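Local coordinates for protein endo-beta-1,4-glucanase (Bacillus licheniformis, PDB 2JEN) that probably hydrolyses internal beta-1,4-glucan linkages of plant cell-wall xyloglucan, as a family 12 glycoside hydrolase, at residues Ser84-Tyr89 with Gly241-Gly246; Gly130-Ala135 with Asn161-Gly166. The protein carries 1 engineered substitution. One frame throughout, in Å; residues are numbered along the deposited sequence. Where two conformers were deposited one is given.

Interaction 1 of 2, residues Ser84-Tyr89 with Gly241-Gly246; sequences STVKAY and GTEVFG. With GLC (alpha-D-glucopyranose), chain C; GLC (alpha-D-glucopyranose), chain B; XYS (alpha-D-xylopyranose), chain D; GLC (alpha-D-glucopyranose), chain E.
Val-86 wedges between Glu-243 and Phe-245 at the glycan cleft of a family 12 beta-jelly roll, where the loop before strand 91-95 runs roughly antiparallel to the end of strand 234-244. Its CG2 lies 3.5 Å from CE2 of Phe-245, and the same methyl also meets OE2 of Glu-243; a compact branched side chain can touch ring and carboxylate with one methyl. Both oxygens of that carboxylate reach sugar: OE1 of Glu-243 accepts from O3 of the chain C glucose at 2.6 Å, and OE2 accepts from O6 of the chain B glucose at 2.8 Å. Asn-133 ND2 also bonds OE1 and so helps fix the carboxylate. Phe-245 offers one ring face to C5 of the xylose, the apolar surface a pyranose carbon favours, while O2 of the chain C glucose sits at the ring edge.

The Tyr-89 ring reaches Glu-243 because its chi1 of -179° swings CG away from the backbone N. Its CD1 touches Glu-243 CG at 3.6 Å, its plane is 83° from the carboxylate, and C6 of the chain B glucose lies over one face, toward the rim. The hydroxyl is hydrogen-bonded to Ala-135 O.

Behind this shell, Ala-88 and Val-244 form a single antiparallel bridge, a hydrogen-bonded pair, and Val-244 packs on Trp-77 and Trp-79. Lys-87, long enough to fold back over its own loop, joins 84-89 to 241-246: its NZ donates to Thr-85 O at 2.8 Å and Thr-85 OG1 at 3.1 Å, with Thr-83 OG1 a further partner, and to Phe-245 O. A methionine here would probably leave the carbonyls of Phe-245 and Thr-85 without their shared donor. NZ of Lys-87 meets a lone pair of Phe-245 O, in the carbonyl plane, at 2.8 Å.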
loop_
_atom_site.group_PDB
_atom_site.type_symbol
_atom_site.label_atom_id
_atom_site.label_comp_id
_atom_site.label_asym_id
_atom_site.label_seq_id
_atom_site.Cartn_x
_atom_site.Cartn_y
_atom_site.Cartn_z
ATOM N N SER A 84 14.816 -1.762 23.106
ATOM C CA SER A 84 16.125 -1.124 22.994
ATOM C C SER A 84 17.028 -1.752 21.925
ATOM O O SER A 84 18.184 -1.397 21.793
ATOM C CB SER A 84 16.827 -1.189 24.359
ATOM O OG SER A 84 17.146 -2.529 24.644
ATOM N N THR A 85 16.490 -2.644 21.108
ATOM C CA THR A 85 17.239 -3.221 20.027
ATOM C C THR A 85 17.184 -2.309 18.801
ATOM O O THR A 85 16.163 -1.729 18.493
ATOM C CB THR A 85 16.706 -4.586 19.676
ATOM O OG1 THR A 85 15.411 -4.438 19.190
ATOM C CG2 THR A 85 16.656 -5.559 20.846
ATOM N N VAL A 86 18.282 -2.203 18.078
ATOM C CA VAL A 86 18.279 -1.499 16.805
ATOM C C VAL A 86 17.492 -2.322 15.780
ATOM O O VAL A 86 17.810 -3.491 15.576
ATOM C CB VAL A 86 19.718 -1.261 16.299
ATOM C CG1 VAL A 86 19.698 -0.646 14.894
ATOM C CG2 VAL A 86 20.498 -0.359 17.256
ATOM N N LYS A 87 16.438 -1.726 15.202
ATOM C CA LYS A 87 15.649 -2.423 14.201
ATOM C C LYS A 87 16.235 -2.313 12.805
ATOM O O LYS A 87 16.110 -3.240 12.000
ATOM C CB LYS A 87 14.216 -1.910 14.158
ATOM C CG LYS A 87 13.493 -1.903 15.527
ATOM C CD LYS A 87 13.631 -3.197 16.301
ATOM C CE LYS A 87 12.841 -3.200 17.629
ATOM N NZ LYS A 87 13.388 -2.191 18.616
ATOM N N ALA A 88 16.844 -1.165 12.524
ATOM C CA ALA A 88 17.235 -0.827 11.165
ATOM C C ALA A 88 18.293 0.267 11.196
ATOM O O ALA A 88 18.371 1.029 12.179
ATOM C CB ALA A 88 15.987 -0.341 10.373
ATOM N N TYR A 89 19.083 0.345 10.115
ATOM C CA TYR A 89 20.045 1.418 9.922
ATOM C C TYR A 89 19.994 1.834 8.451
ATOM O O TYR A 89 20.959 1.645 7.700
ATOM C CB TYR A 89 21.434 0.949 10.324
ATOM C CG TYR A 89 22.564 1.974 10.209
ATOM C CD1 TYR A 89 22.522 3.199 10.880
ATOM C CD2 TYR A 89 23.661 1.742 9.403
ATOM C CE1 TYR A 89 23.575 4.105 10.828
ATOM C CE2 TYR A 89 24.713 2.643 9.328
ATOM C CZ TYR A 89 24.630 3.854 9.984
ATOM O OH TYR A 89 25.702 4.710 9.918
ATOM N N GLY A 241 23.829 7.100 8.676
ATOM C CA GLY A 241 22.420 6.757 8.667
ATOM C C GLY A 241 21.769 6.967 9.987
ATOM O O GLY A 241 22.327 7.664 10.854
ATOM N N THR A 242 20.549 6.456 10.124
ATOM C CA THR A 242 19.791 6.584 11.358
ATOM C C THR A 242 19.537 5.206 11.919
ATOM O O THR A 242 18.785 4.442 11.341
ATOM C CB THR A 242 18.470 7.325 11.143
ATOM O OG1 THR A 242 17.703 6.617 10.162
ATOM C CG2 THR A 242 18.638 8.759 10.656
ATOM N N GLU A 243 20.093 4.875 13.082
ATOM C CA GLU A 243 19.645 3.661 13.775
ATOM C C GLU A 243 18.307 3.976 14.372
ATOM O O GLU A 243 18.143 4.991 15.059
ATOM C CB GLU A 243 20.590 3.235 14.892
ATOM C CG GLU A 243 21.976 2.808 14.426
ATOM C CD GLU A 243 22.832 2.257 15.539
ATOM O OE1 GLU A 243 23.142 2.991 16.477
ATOM O OE2 GLU A 243 23.195 1.068 15.477
ATOM N N VAL A 244 17.305 3.139 14.086
ATOM C CA VAL A 244 15.972 3.344 14.603
ATOM C C VAL A 244 15.636 2.200 15.547
ATOM O O VAL A 244 15.773 1.021 15.195
ATOM C CB VAL A 244 14.903 3.423 13.506
ATOM C CG1 VAL A 244 13.524 3.672 14.179
ATOM C CG2 VAL A 244 15.255 4.516 12.474
ATOM N N PHE A 245 15.259 2.561 16.782
ATOM C CA PHE A 245 14.837 1.655 17.805
ATOM C C PHE A 245 13.313 1.534 17.799
ATOM O O PHE A 245 12.742 0.450 17.946
ATOM C CB PHE A 245 15.348 2.132 19.154
ATOM C CG PHE A 245 16.836 2.244 19.239
ATOM C CD1 PHE A 245 17.485 3.380 18.759
ATOM C CD2 PHE A 245 17.593 1.225 19.770
ATOM C CE1 PHE A 245 18.879 3.485 18.820
ATOM C CE2 PHE A 245 19.000 1.357 19.868
ATOM C CZ PHE A 245 19.623 2.486 19.393
ATOM N N GLY A 246 12.644 2.661 17.612
ATOM C CA GLY A 246 11.195 2.668 17.460
ATOM C C GLY A 246 10.705 4.018 17.029
ATOM O O GLY A 246 11.401 5.023 17.230
HETATM C C1 GLC C . 23.081 -0.130 21.043
HETATM C C2 GLC C . 23.695 1.057 20.339
HETATM C C3 GLC C . 23.811 0.825 18.852
HETATM C C4 GLC C . 24.428 -0.535 18.521
HETATM C C5 GLC C . 23.741 -1.618 19.372
HETATM C C6 GLC C . 24.420 -2.969 19.167
HETATM O O2 GLC C . 22.876 2.187 20.548
HETATM O O3 GLC C . 24.618 1.837 18.305
HETATM O O4 GLC C . 24.320 -0.789 17.121
HETATM O O5 GLC C . 23.855 -1.287 20.737
HETATM O O6 GLC C . 23.577 -3.996 19.691
HETATM C C1 GLC B . 26.937 -0.414 15.526
HETATM C C2 GLC B . 26.998 -1.939 15.543
HETATM C C3 GLC B . 27.027 -2.433 14.121
HETATM C C4 GLC B . 25.739 -1.996 13.431
HETATM C C5 GLC B . 25.738 -0.463 13.503
HETATM C C6 GLC B . 24.613 0.209 12.705
HETATM O O1 GLC B . 26.973 0.150 16.808
HETATM O O2 GLC B . 28.143 -2.498 16.147
HETATM O O3 GLC B . 27.267 -3.838 14.220
HETATM O O4 GLC B . 25.749 -2.374 12.072
HETATM O O5 GLC B . 25.722 -0.069 14.867
HETATM O O6 GLC B . 23.342 -0.277 13.079
HETATM C C1 XYS D . 19.552 2.553 24.470
HETATM C C2 XYS D . 18.738 2.975 25.667
HETATM C C3 XYS D . 17.284 2.609 25.460
HETATM C C4 XYS D . 16.805 3.208 24.150
HETATM C C5 XYS D . 17.737 2.736 23.050
HETATM O O2 XYS D . 19.249 2.360 26.856
HETATM O O3 XYS D . 16.488 3.058 26.548
HETATM O O4 XYS D . 15.508 2.700 23.873
HETATM O O5 XYS D . 19.085 3.136 23.292
HETATM C C1 GLC E . 21.907 -1.559 26.049
HETATM C C2 GLC E . 22.941 -2.360 25.286
HETATM C C3 GLC E . 23.597 -1.534 24.180
HETATM C C4 GLC E . 22.536 -0.840 23.320
HETATM C C5 GLC E . 21.586 -0.075 24.224
HETATM C C6 GLC E . 20.441 0.574 23.433
HETATM O O1 GLC E . 21.161 -2.441 26.870
HETATM O O2 GLC E . 23.975 -2.742 26.180
HETATM O O3 GLC E . 24.424 -2.337 23.369
HETATM O O4 GLC E . 23.151 0.113 22.465
HETATM O O5 GLC E . 20.988 -0.986 25.137
HETATM O O6 GLC E . 19.535 1.135 24.378
#

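Interaction 2 of 2, residues Gly130-Ala135 with Asn161-Gly166; sequences GTYNAA and NNTNAG. With XYS (alpha-D-xylopyranose), chain D; GLC (alpha-D-glucopyranose), chain C; GLC (alpha-D-glucopyranose), chain E.
Gly-130 O receives ND2 of Asn-164 at 3.0 Å where two antiparallel strands of the jelly roll, 131-141 and 154-163, run side by side. The positive phi of Gly-130 (76°) is one that glycine adopts easily. The oxygen lies in the amide plane of Asn-164, though the donor is tilted from the carbonyl plane.

Next comes Thr-131, whose methyl CG2 packs on Asn-164 O and the methyl of Ala-165. Its OG1 reaches a water 2.8 Å away that also binds O4 of the xylose, so one beta-branched residue serves both packing and a polar link to the glycan.

Tyr-132 and Thr-163 pair through both backbone bonds. CG of Tyr-132 sits between the backbone N and the carbonyl carbon (chi1 58°), which lays the ring across its partner: Thr-163 CB stands 3.7 Å from the ring centroid, a CH-pi contact over the face. A second water joins Tyr-132 OH to Asn-161 ND2.

On the other sheet face, the amide of Asn-133 turns to Glu-243. Ala-134 returns to the Tyr-132 face, small enough for its CB to rest 3.7 Å from Asn-161 CB, and it also packs on Tyr-124 and Ile-126 of strand 118-128. At the end of strand 154-163 an Asx motif, Asn-162 OD1 accepting from Ala-165 N, spans the turn out of the strand. Beyond it, Gly-166 O accepts from O2 of the chain C glucose at 2.6 Å.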
loop_
_atom_site.group_PDB
_atom_site.type_symbol
_atom_site.label_atom_id
_atom_site.label_comp_id
_atom_site.label_asym_id
_atom_site.label_seq_id
_atom_site.Cartn_x
_atom_site.Cartn_y
_atom_site.Cartn_z
ATOM N N GLY A 130 9.680 8.856 18.682
ATOM C CA GLY A 130 10.339 7.669 19.145
ATOM C C GLY A 130 11.816 7.850 19.476
ATOM O O GLY A 130 12.226 8.876 20.026
ATOM N N THR A 131 12.597 6.827 19.174
ATOM C CA THR A 131 13.949 6.640 19.652
ATOM C C THR A 131 14.825 6.295 18.463
ATOM O O THR A 131 14.567 5.265 17.788
ATOM C CB THR A 131 13.998 5.520 20.700
ATOM O OG1 THR A 131 13.158 5.901 21.808
ATOM C CG2 THR A 131 15.446 5.310 21.198
ATOM N N TYR A 132 15.845 7.108 18.217
ATOM C CA TYR A 132 16.670 6.989 17.013
ATOM C C TYR A 132 17.927 7.793 17.227
ATOM O O TYR A 132 18.028 8.582 18.161
ATOM C CB TYR A 132 15.903 7.476 15.773
ATOM C CG TYR A 132 15.427 8.900 15.864
ATOM C CD1 TYR A 132 16.246 9.956 15.505
ATOM C CD2 TYR A 132 14.165 9.207 16.372
ATOM C CE1 TYR A 132 15.818 11.264 15.631
ATOM C CE2 TYR A 132 13.735 10.497 16.495
ATOM C CZ TYR A 132 14.552 11.521 16.141
ATOM O OH TYR A 132 14.132 12.837 16.239
ATOM N N ASN A 133 18.857 7.649 16.301
ATOM C CA ASN A 133 20.024 8.536 16.198
ATOM C C ASN A 133 20.284 8.899 14.743
ATOM O O ASN A 133 19.562 8.438 13.835
ATOM C CB ASN A 133 21.246 7.870 16.859
ATOM C CG ASN A 133 21.698 6.614 16.200
ATOM O OD1 ASN A 133 21.615 6.493 14.972
ATOM N ND2 ASN A 133 22.234 5.675 16.993
ATOM N N ALA A 134 21.251 9.792 14.527
ATOM C CA ALA A 134 21.846 9.999 13.227
ATOM C C ALA A 134 23.338 9.836 13.452
ATOM O O ALA A 134 23.915 10.552 14.301
ATOM C CB ALA A 134 21.523 11.362 12.648
ATOM N N ALA A 135 23.961 8.890 12.780
ATOM C CA ALA A 135 25.308 8.475 13.117
ATOM C C ALA A 135 26.102 7.993 11.920
ATOM O O ALA A 135 25.571 7.239 11.080
ATOM C CB ALA A 135 25.292 7.365 14.178
ATOM N N ASN A 161 23.141 13.048 16.130
ATOM C CA ASN A 161 21.858 13.177 16.789
ATOM C C ASN A 161 21.694 11.987 17.700
ATOM O O ASN A 161 21.943 10.854 17.286
ATOM C CB ASN A 161 20.715 13.196 15.750
ATOM C CG ASN A 161 19.320 13.311 16.377
ATOM O OD1 ASN A 161 18.897 12.417 17.109
ATOM N ND2 ASN A 161 18.616 14.406 16.084
ATOM N N ASN A 162 21.265 12.236 18.945
ATOM C CA ASN A 162 20.808 11.187 19.849
ATOM C C ASN A 162 19.430 11.591 20.313
ATOM O O ASN A 162 19.285 12.651 20.965
ATOM C CB ASN A 162 21.752 11.032 21.070
ATOM C CG ASN A 162 21.362 9.917 21.965
ATOM O OD1 ASN A 162 20.437 9.155 21.655
ATOM N ND2 ASN A 162 22.002 9.837 23.143
ATOM N N THR A 163 18.403 10.803 19.988
ATOM C CA THR A 163 17.057 11.067 20.440
ATOM C C THR A 163 16.556 9.883 21.238
ATOM O O THR A 163 16.100 8.872 20.705
ATOM C CB THR A 163 16.131 11.414 19.264
ATOM O OG1 THR A 163 16.635 12.602 18.622
ATOM C CG2 THR A 163 14.698 11.675 19.757
ATOM N N ASN A 164 16.714 10.000 22.555
ATOM C CA ASN A 164 16.247 9.031 23.539
ATOM C C ASN A 164 17.037 7.738 23.562
ATOM O O ASN A 164 16.619 6.773 24.208
ATOM C CB ASN A 164 14.744 8.749 23.426
ATOM C CG ASN A 164 13.908 9.991 23.536
ATOM O OD1 ASN A 164 14.066 10.760 24.490
ATOM N ND2 ASN A 164 13.006 10.202 22.578
ATOM N N ALA A 165 18.167 7.711 22.871
ATOM C CA ALA A 165 18.948 6.485 22.770
ATOM C C ALA A 165 20.215 6.543 23.590
ATOM O O ALA A 165 20.452 7.494 24.354
ATOM C CB ALA A 165 19.279 6.130 21.268
ATOM N N GLY A 166 21.008 5.494 23.464
ATOM C CA GLY A 166 22.314 5.443 24.092
ATOM C C GLY A 166 23.131 4.347 23.452
ATOM O O GLY A 166 22.583 3.426 22.857
HETATM C C1 XYS D . 19.552 2.553 24.470
HETATM C C2 XYS D . 18.738 2.975 25.667
HETATM C C3 XYS D . 17.284 2.609 25.460
HETATM C C4 XYS D . 16.805 3.208 24.150
HETATM C C5 XYS D . 17.737 2.736 23.050
HETATM O O2 XYS D . 19.249 2.360 26.856
HETATM O O3 XYS D . 16.488 3.058 26.548
HETATM O O4 XYS D . 15.508 2.700 23.873
HETATM O O5 XYS D . 19.085 3.136 23.292
HETATM C C1 GLC C . 23.081 -0.130 21.043
HETATM C C2 GLC C . 23.695 1.057 20.339
HETATM C C3 GLC C . 23.811 0.825 18.852
HETATM C C4 GLC C . 24.428 -0.535 18.521
HETATM C C5 GLC C . 23.741 -1.618 19.372
HETATM C C6 GLC C . 24.420 -2.969 19.167
HETATM O O2 GLC C . 22.876 2.187 20.548
HETATM O O3 GLC C . 24.618 1.837 18.305
HETATM O O4 GLC C . 24.320 -0.789 17.121
HETATM O O5 GLC C . 23.855 -1.287 20.737
HETATM O O6 GLC C . 23.577 -3.996 19.691
HETATM C C1 GLC E . 21.907 -1.559 26.049
HETATM C C2 GLC E . 22.941 -2.360 25.286
HETATM C C3 GLC E . 23.597 -1.534 24.180
HETATM C C4 GLC E . 22.536 -0.840 23.320
HETATM C C5 GLC E . 21.586 -0.075 24.224
HETATM C C6 GLC E . 20.441 0.574 23.433
HETATM O O1 GLC E . 21.161 -2.441 26.870
HETATM O O2 GLC E . 23.975 -2.742 26.180
HETATM O O3 GLC E . 24.424 -2.337 23.369
HETATM O O4 GLC E . 23.151 0.113 22.465
HETATM O O5 GLC E . 20.988 -0.986 25.137
HETATM O O6 GLC E . 19.535 1.135 24.378
HETATM O O HOH W 1 13.739 4.855 24.315
HETATM O O HOH W 2 15.781 15.018 16.520
#

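The two contacts, with centres about 8 Å apart, both reach the same mixed sheet of the jelly roll, through the neighbouring strands 234-244 and 131-141. Along the chain, interaction 2 is nested inside the long loop that interaction 1 closes: 84-89 comes first, then 130-135 and 161-166, and 241-246 last. Backbone bonds join them, Ala-135 N lying 2.8 Å from Gly-241 O, while Phe-245 and Gly-246 both face Thr-131 in a classic beta bulge where the chain turns its corner. Both contacts touch the chain C and chain E glucoses and the xylose, so residues from distant parts of the sequence together build one stretch of the glycan-binding cleft.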